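Local coordinates for mitogen-activated protein kinase, putative (Map kinase-like protein) (Leishmania major, PDB 3PG1) that probably phosphorylates serine and threonine residues of substrate proteins using ATP, as a MAP kinase-like member of the protein kinase superfamily, at residues Y199-F211 with V258-L270. Numbering follows the deposited sequence. Where two conformers were deposited one is given.
Sequences YRAPELVMQFKGF and VVMFSSPSARDYL
A main-chain hydrogen bond ties Met206 to Ser263: Ser263 N donates to Met206 O over 2.9 Å with an N-H...O angle of 167°, an almost straight bond nearly in line with the carbonyl. The acceptor lies just past helix 202-205, which closes in a Schellman motif with Gln207, at positive phi, as C-prime residue. The donor is the N-cap of helix 264-269, and Ser263 OG caps Ala266 N at 3.0 Å.

Met206 carries the apolar part. Its SD lies 3.8 Å from Val258 CG1 and, in one of two Leu270 conformers, near Leu270 CD1; a bend at chi3 turns CE toward Phe261, 3.4 Å from Phe261 O; its CB meets Ala266 CB. Phe208, with CG anti to its backbone N (chi1 -175°), lays one ring face over the backbone of 260-261: Phe261 CA sits 3.8 Å from the ring centroid and 14° off the normal, a CH-pi contact. Gly210 N lies over the opposite face, so the ring is sandwiched between main chains.

Glu203's carboxylate turns to a salt bridge with Arg308, consistent with the conserved ion pair between the APE glutamate, ending the activation segment, and an arginine deeper in the C-lobe. Buried Phe261 O has no polar partner and meets C-H groups, including Glu203 CA at 3.5 Å (CA-H...O). Polar bonding across the contact thus centres on Met206 O, while apolar packing seats the end of helix 202-205 against the link between helices 255-260 and 264-269.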
loop_
_atom_site.group_PDB
_atom_site.type_symbol
_atom_site.label_atom_id
_atom_site.label_comp_id
_atom_site.label_asym_id
_atom_site.label_seq_id
_atom_site.Cartn_x
_atom_site.Cartn_y
_atom_site.Cartn_z
ATOM N N TYR A 199 -3.719 -7.672 8.958
ATOM C CA TYR A 199 -2.312 -7.521 8.540
ATOM C C TYR A 199 -1.550 -6.509 9.364
ATOM O O TYR A 199 -0.439 -6.189 9.003
ATOM C CB TYR A 199 -2.258 -7.143 7.031
ATOM C CG TYR A 199 -3.060 -8.110 6.178
ATOM C CD1 TYR A 199 -2.455 -9.214 5.586
ATOM C CD2 TYR A 199 -4.439 -7.947 6.007
ATOM C CE1 TYR A 199 -3.202 -10.146 4.860
ATOM C CE2 TYR A 199 -5.194 -8.876 5.297
ATOM C CZ TYR A 199 -4.569 -9.967 4.713
ATOM O OH TYR A 199 -5.303 -10.875 3.983
ATOM N N ARG A 200 -2.154 -5.977 10.446
ATOM C CA ARG A 200 -1.546 -4.934 11.277
ATOM C C ARG A 200 -0.581 -5.527 12.275
ATOM O O ARG A 200 -0.928 -6.448 13.021
ATOM C CB ARG A 200 -2.626 -4.116 12.023
ATOM C CG ARG A 200 -3.632 -3.441 11.098
ATOM C CD ARG A 200 -3.638 -1.935 11.223
ATOM N NE ARG A 200 -4.728 -1.334 10.448
ATOM C CZ ARG A 200 -4.695 -1.105 9.135
ATOM N NH1 ARG A 200 -3.629 -1.442 8.419
ATOM N NH2 ARG A 200 -5.747 -0.575 8.523
ATOM N N ALA A 201 0.609 -4.936 12.329
ATOM C CA ALA A 201 1.695 -5.311 13.217
ATOM C C ALA A 201 1.204 -5.132 14.650
ATOM O O ALA A 201 0.358 -4.261 14.879
ATOM C CB ALA A 201 2.892 -4.409 12.948
ATOM N N PRO A 202 1.726 -5.909 15.615
ATOM C CA PRO A 202 1.302 -5.736 17.041
ATOM C C PRO A 202 1.384 -4.301 17.544
ATOM O O PRO A 202 0.426 -3.834 18.148
ATOM C CB PRO A 202 2.258 -6.665 17.799
ATOM C CG PRO A 202 2.548 -7.750 16.787
ATOM C CD PRO A 202 2.686 -7.020 15.484
ATOM N N GLU A 203 2.442 -3.557 17.178
ATOM C CA GLU A 203 2.546 -2.141 17.570
ATOM C C GLU A 203 1.434 -1.250 16.968
ATOM O O GLU A 203 1.060 -0.286 17.618
ATOM C CB GLU A 203 3.979 -1.553 17.315
ATOM C CG GLU A 203 4.447 -1.585 15.849
ATOM C CD GLU A 203 5.148 -2.835 15.334
ATOM O OE1 GLU A 203 5.961 -2.683 14.397
ATOM O OE2 GLU A 203 4.880 -3.958 15.828
ATOM N N LEU A 204 0.870 -1.575 15.765
ATOM C CA LEU A 204 -0.269 -0.764 15.258
ATOM C C LEU A 204 -1.552 -1.185 15.954
ATOM O O LEU A 204 -2.411 -0.343 16.220
ATOM C CB LEU A 204 -0.448 -0.883 13.733
ATOM C CG LEU A 204 0.719 -0.299 12.861
ATOM C CD1 LEU A 204 0.403 -0.460 11.424
ATOM C CD2 LEU A 204 0.920 1.234 13.131
ATOM N N VAL A 205 -1.698 -2.494 16.271
ATOM C CA VAL A 205 -2.916 -2.964 16.986
ATOM C C VAL A 205 -2.918 -2.260 18.368
ATOM O O VAL A 205 -3.980 -1.916 18.889
ATOM C CB VAL A 205 -2.926 -4.531 17.144
ATOM C CG1 VAL A 205 -4.102 -4.998 18.032
ATOM C CG2 VAL A 205 -2.943 -5.246 15.762
ATOM N N MET A 206 -1.709 -2.079 18.967
ATOM C CA MET A 206 -1.558 -1.411 20.269
ATOM C C MET A 206 -1.418 0.115 20.148
ATOM O O MET A 206 -1.049 0.788 21.118
ATOM C CB MET A 206 -0.444 -2.051 21.086
ATOM C CG MET A 206 -0.687 -3.548 21.346
ATOM S SD MET A 206 0.559 -4.260 22.440
ATOM C CE MET A 206 2.060 -4.121 21.404
ATOM N N GLN A 207 -1.748 0.659 18.966
ATOM C CA GLN A 207 -1.827 2.108 18.712
ATOM C C GLN A 207 -0.581 2.890 19.116
ATOM O O GLN A 207 -0.692 4.036 19.550
ATOM C CB GLN A 207 -3.093 2.701 19.431
ATOM C CG GLN A 207 -4.396 2.034 19.023
ATOM C CD GLN A 207 -5.530 2.180 20.029
ATOM O OE1 GLN A 207 -5.354 2.528 21.224
ATOM N NE2 GLN A 207 -6.724 1.864 19.557
ATOM N N PHE A 208 0.604 2.277 18.988
ATOM C CA PHE A 208 1.864 2.955 19.296
ATOM C C PHE A 208 2.142 4.072 18.276
ATOM O O PHE A 208 2.142 3.854 17.061
ATOM C CB PHE A 208 3.014 1.952 19.319
ATOM C CG PHE A 208 4.352 2.503 19.742
ATOM C CD1 PHE A 208 4.507 3.133 20.975
ATOM C CD2 PHE A 208 5.482 2.295 18.960
ATOM C CE1 PHE A 208 5.769 3.586 21.400
ATOM C CE2 PHE A 208 6.741 2.783 19.376
ATOM C CZ PHE A 208 6.865 3.439 20.583
ATOM N N LYS A 209 2.367 5.272 18.771
ATOM C CA LYS A 209 2.611 6.416 17.887
ATOM C C LYS A 209 4.024 6.366 17.240
ATOM O O LYS A 209 4.241 6.992 16.206
ATOM C CB LYS A 209 2.407 7.739 18.661
ATOM C CG LYS A 209 3.285 7.897 19.899
ATOM C CD LYS A 209 4.139 9.157 19.863
ATOM C CE LYS A 209 4.553 9.604 21.251
ATOM N NZ LYS A 209 5.390 8.592 21.957
ATOM N N GLY A 210 4.955 5.654 17.876
ATOM C CA GLY A 210 6.334 5.551 17.410
ATOM C C GLY A 210 6.572 4.403 16.434
ATOM O O GLY A 210 7.705 3.905 16.332
ATOM N N PHE A 211 5.523 3.957 15.710
ATOM C CA PHE A 211 5.703 2.850 14.744
ATOM C C PHE A 211 6.688 3.306 13.653
ATOM O O PHE A 211 6.830 4.522 13.369
ATOM C CB PHE A 211 4.368 2.400 14.098
ATOM C CG PHE A 211 3.791 3.459 13.199
ATOM C CD1 PHE A 211 2.968 4.465 13.717
ATOM C CD2 PHE A 211 4.064 3.462 11.837
ATOM C CE1 PHE A 211 2.428 5.446 12.880
ATOM C CE2 PHE A 211 3.527 4.447 11.003
ATOM C CZ PHE A 211 2.731 5.443 11.534
ATOM N N VAL A 258 6.101 -5.299 25.523
ATOM C CA VAL A 258 4.752 -4.814 25.233
ATOM C C VAL A 258 4.620 -3.325 25.615
ATOM O O VAL A 258 4.097 -2.528 24.832
ATOM C CB VAL A 258 3.682 -5.703 25.899
ATOM C CG1 VAL A 258 2.275 -5.146 25.727
ATOM C CG2 VAL A 258 3.761 -7.124 25.376
ATOM N N VAL A 259 5.111 -2.949 26.800
ATOM C CA VAL A 259 4.998 -1.559 27.244
ATOM C C VAL A 259 5.751 -0.605 26.360
ATOM O O VAL A 259 5.241 0.472 26.107
ATOM C CB VAL A 259 5.105 -1.277 28.775
ATOM C CG1 VAL A 259 4.678 -2.472 29.622
ATOM C CG2 VAL A 259 6.473 -0.759 29.174
ATOM N N MET A 260 6.899 -1.034 25.782
ATOM C CA MET A 260 7.631 -0.191 24.842
ATOM C C MET A 260 6.905 0.084 23.499
ATOM O O MET A 260 7.234 1.063 22.850
ATOM C CB MET A 260 8.992 -0.805 24.461
ATOM C CG MET A 260 9.928 -0.939 25.602
ATOM S SD MET A 260 11.513 -1.600 24.961
ATOM C CE MET A 260 12.326 -1.694 26.395
ATOM N N PHE A 261 6.025 -0.801 23.039
ATOM C CA PHE A 261 5.403 -0.502 21.752
ATOM C C PHE A 261 3.867 -0.513 21.787
ATOM O O PHE A 261 3.216 -1.005 20.861
ATOM C CB PHE A 261 6.107 -1.213 20.546
ATOM C CG PHE A 261 6.351 -2.684 20.744
ATOM C CD1 PHE A 261 5.383 -3.620 20.390
ATOM C CD2 PHE A 261 7.520 -3.140 21.339
ATOM C CE1 PHE A 261 5.585 -4.980 20.616
ATOM C CE2 PHE A 261 7.702 -4.504 21.588
ATOM C CZ PHE A 261 6.721 -5.413 21.253
ATOM N N SER A 262 3.298 0.076 22.878
ATOM C CA SER A 262 1.861 0.248 23.079
ATOM C C SER A 262 1.585 1.663 23.503
ATOM O O SER A 262 2.408 2.286 24.166
ATOM C CB SER A 262 1.305 -0.725 24.120
ATOM O OG SER A 262 2.048 -0.700 25.325
ATOM N N SER A 263 0.405 2.161 23.155
ATOM C CA SER A 263 -0.030 3.466 23.643
ATOM C C SER A 263 -0.398 3.298 25.128
ATOM O O SER A 263 -0.698 2.174 25.543
ATOM C CB SER A 263 -1.284 3.890 22.894
ATOM O OG SER A 263 -2.365 3.036 23.233
ATOM N N PRO A 264 -0.485 4.398 25.921
ATOM C CA PRO A 264 -0.947 4.277 27.323
ATOM C C PRO A 264 -2.324 3.608 27.474
ATOM O O PRO A 264 -2.528 2.870 28.429
ATOM C CB PRO A 264 -0.993 5.734 27.800
ATOM C CG PRO A 264 0.010 6.424 26.974
ATOM C CD PRO A 264 -0.139 5.801 25.603
ATOM N N SER A 265 -3.248 3.856 26.533
ATOM C CA SER A 265 -4.599 3.260 26.528
ATOM C C SER A 265 -4.510 1.743 26.310
ATOM O O SER A 265 -5.211 0.993 26.980
ATOM C CB SER A 265 -5.448 3.871 25.418
ATOM O OG SER A 265 -5.719 5.242 25.657
ATOM N N ALA A 266 -3.631 1.294 25.367
ATOM C CA ALA A 266 -3.456 -0.128 25.053
ATOM C C ALA A 266 -2.832 -0.912 26.198
ATOM O O ALA A 266 -3.240 -2.053 26.446
ATOM C CB ALA A 266 -2.673 -0.314 23.777
ATOM N N ARG A 267 -1.884 -0.287 26.929
ATOM C CA ARG A 267 -1.257 -0.863 28.132
ATOM C C ARG A 267 -2.320 -1.115 29.180
ATOM O O ARG A 267 -2.307 -2.158 29.839
ATOM C CB ARG A 267 -0.244 0.110 28.741
ATOM C CG ARG A 267 1.105 0.045 28.106
ATOM C CD ARG A 267 1.923 1.241 28.529
ATOM N NE ARG A 267 2.826 1.702 27.460
ATOM C CZ ARG A 267 3.360 2.913 27.446
ATOM N NH1 ARG A 267 3.063 3.792 28.400
ATOM N NH2 ARG A 267 4.185 3.267 26.470
ATOM N N ASP A 268 -3.250 -0.157 29.345
ATOM C CA ASP A 268 -4.332 -0.328 30.309
ATOM C C ASP A 268 -5.312 -1.418 29.857
ATOM O O ASP A 268 -5.838 -2.128 30.701
ATOM C CB ASP A 268 -5.051 0.995 30.562
ATOM C CG ASP A 268 -4.278 1.969 31.443
ATOM O OD1 ASP A 268 -3.457 1.500 32.281
ATOM O OD2 ASP A 268 -4.534 3.193 31.336
ATOM N N TYR A 269 -5.543 -1.568 28.549
ATOM C CA TYR A 269 -6.430 -2.635 28.064
ATOM C C TYR A 269 -5.846 -4.019 28.408
ATOM O O TYR A 269 -6.580 -4.944 28.701
ATOM C CB TYR A 269 -6.555 -2.603 26.514
ATOM C CG TYR A 269 -7.246 -1.398 25.894
ATOM C CD1 TYR A 269 -8.189 -0.659 26.607
ATOM C CD2 TYR A 269 -6.994 -1.035 24.573
ATOM C CE1 TYR A 269 -8.826 0.441 26.037
ATOM C CE2 TYR A 269 -7.640 0.054 23.986
ATOM C CZ TYR A 269 -8.565 0.781 24.720
ATOM O OH TYR A 269 -9.196 1.858 24.147
ATOM N N LEU A 270 -4.523 -4.127 28.308
ATOM C CA LEU A 270 -3.770 -5.373 28.506
ATOM C C LEU A 270 -3.261 -5.559 29.935
ATOM O O LEU A 270 -2.585 -6.555 30.219
ATOM C CB LEU A 270 -2.588 -5.400 27.511
ATOM C CG LEU A 270 -2.945 -5.393 26.026
ATOM C CD1 LEU A 270 -1.786 -4.895 25.200
ATOM C CD2 LEU A 270 -3.415 -6.764 25.550
#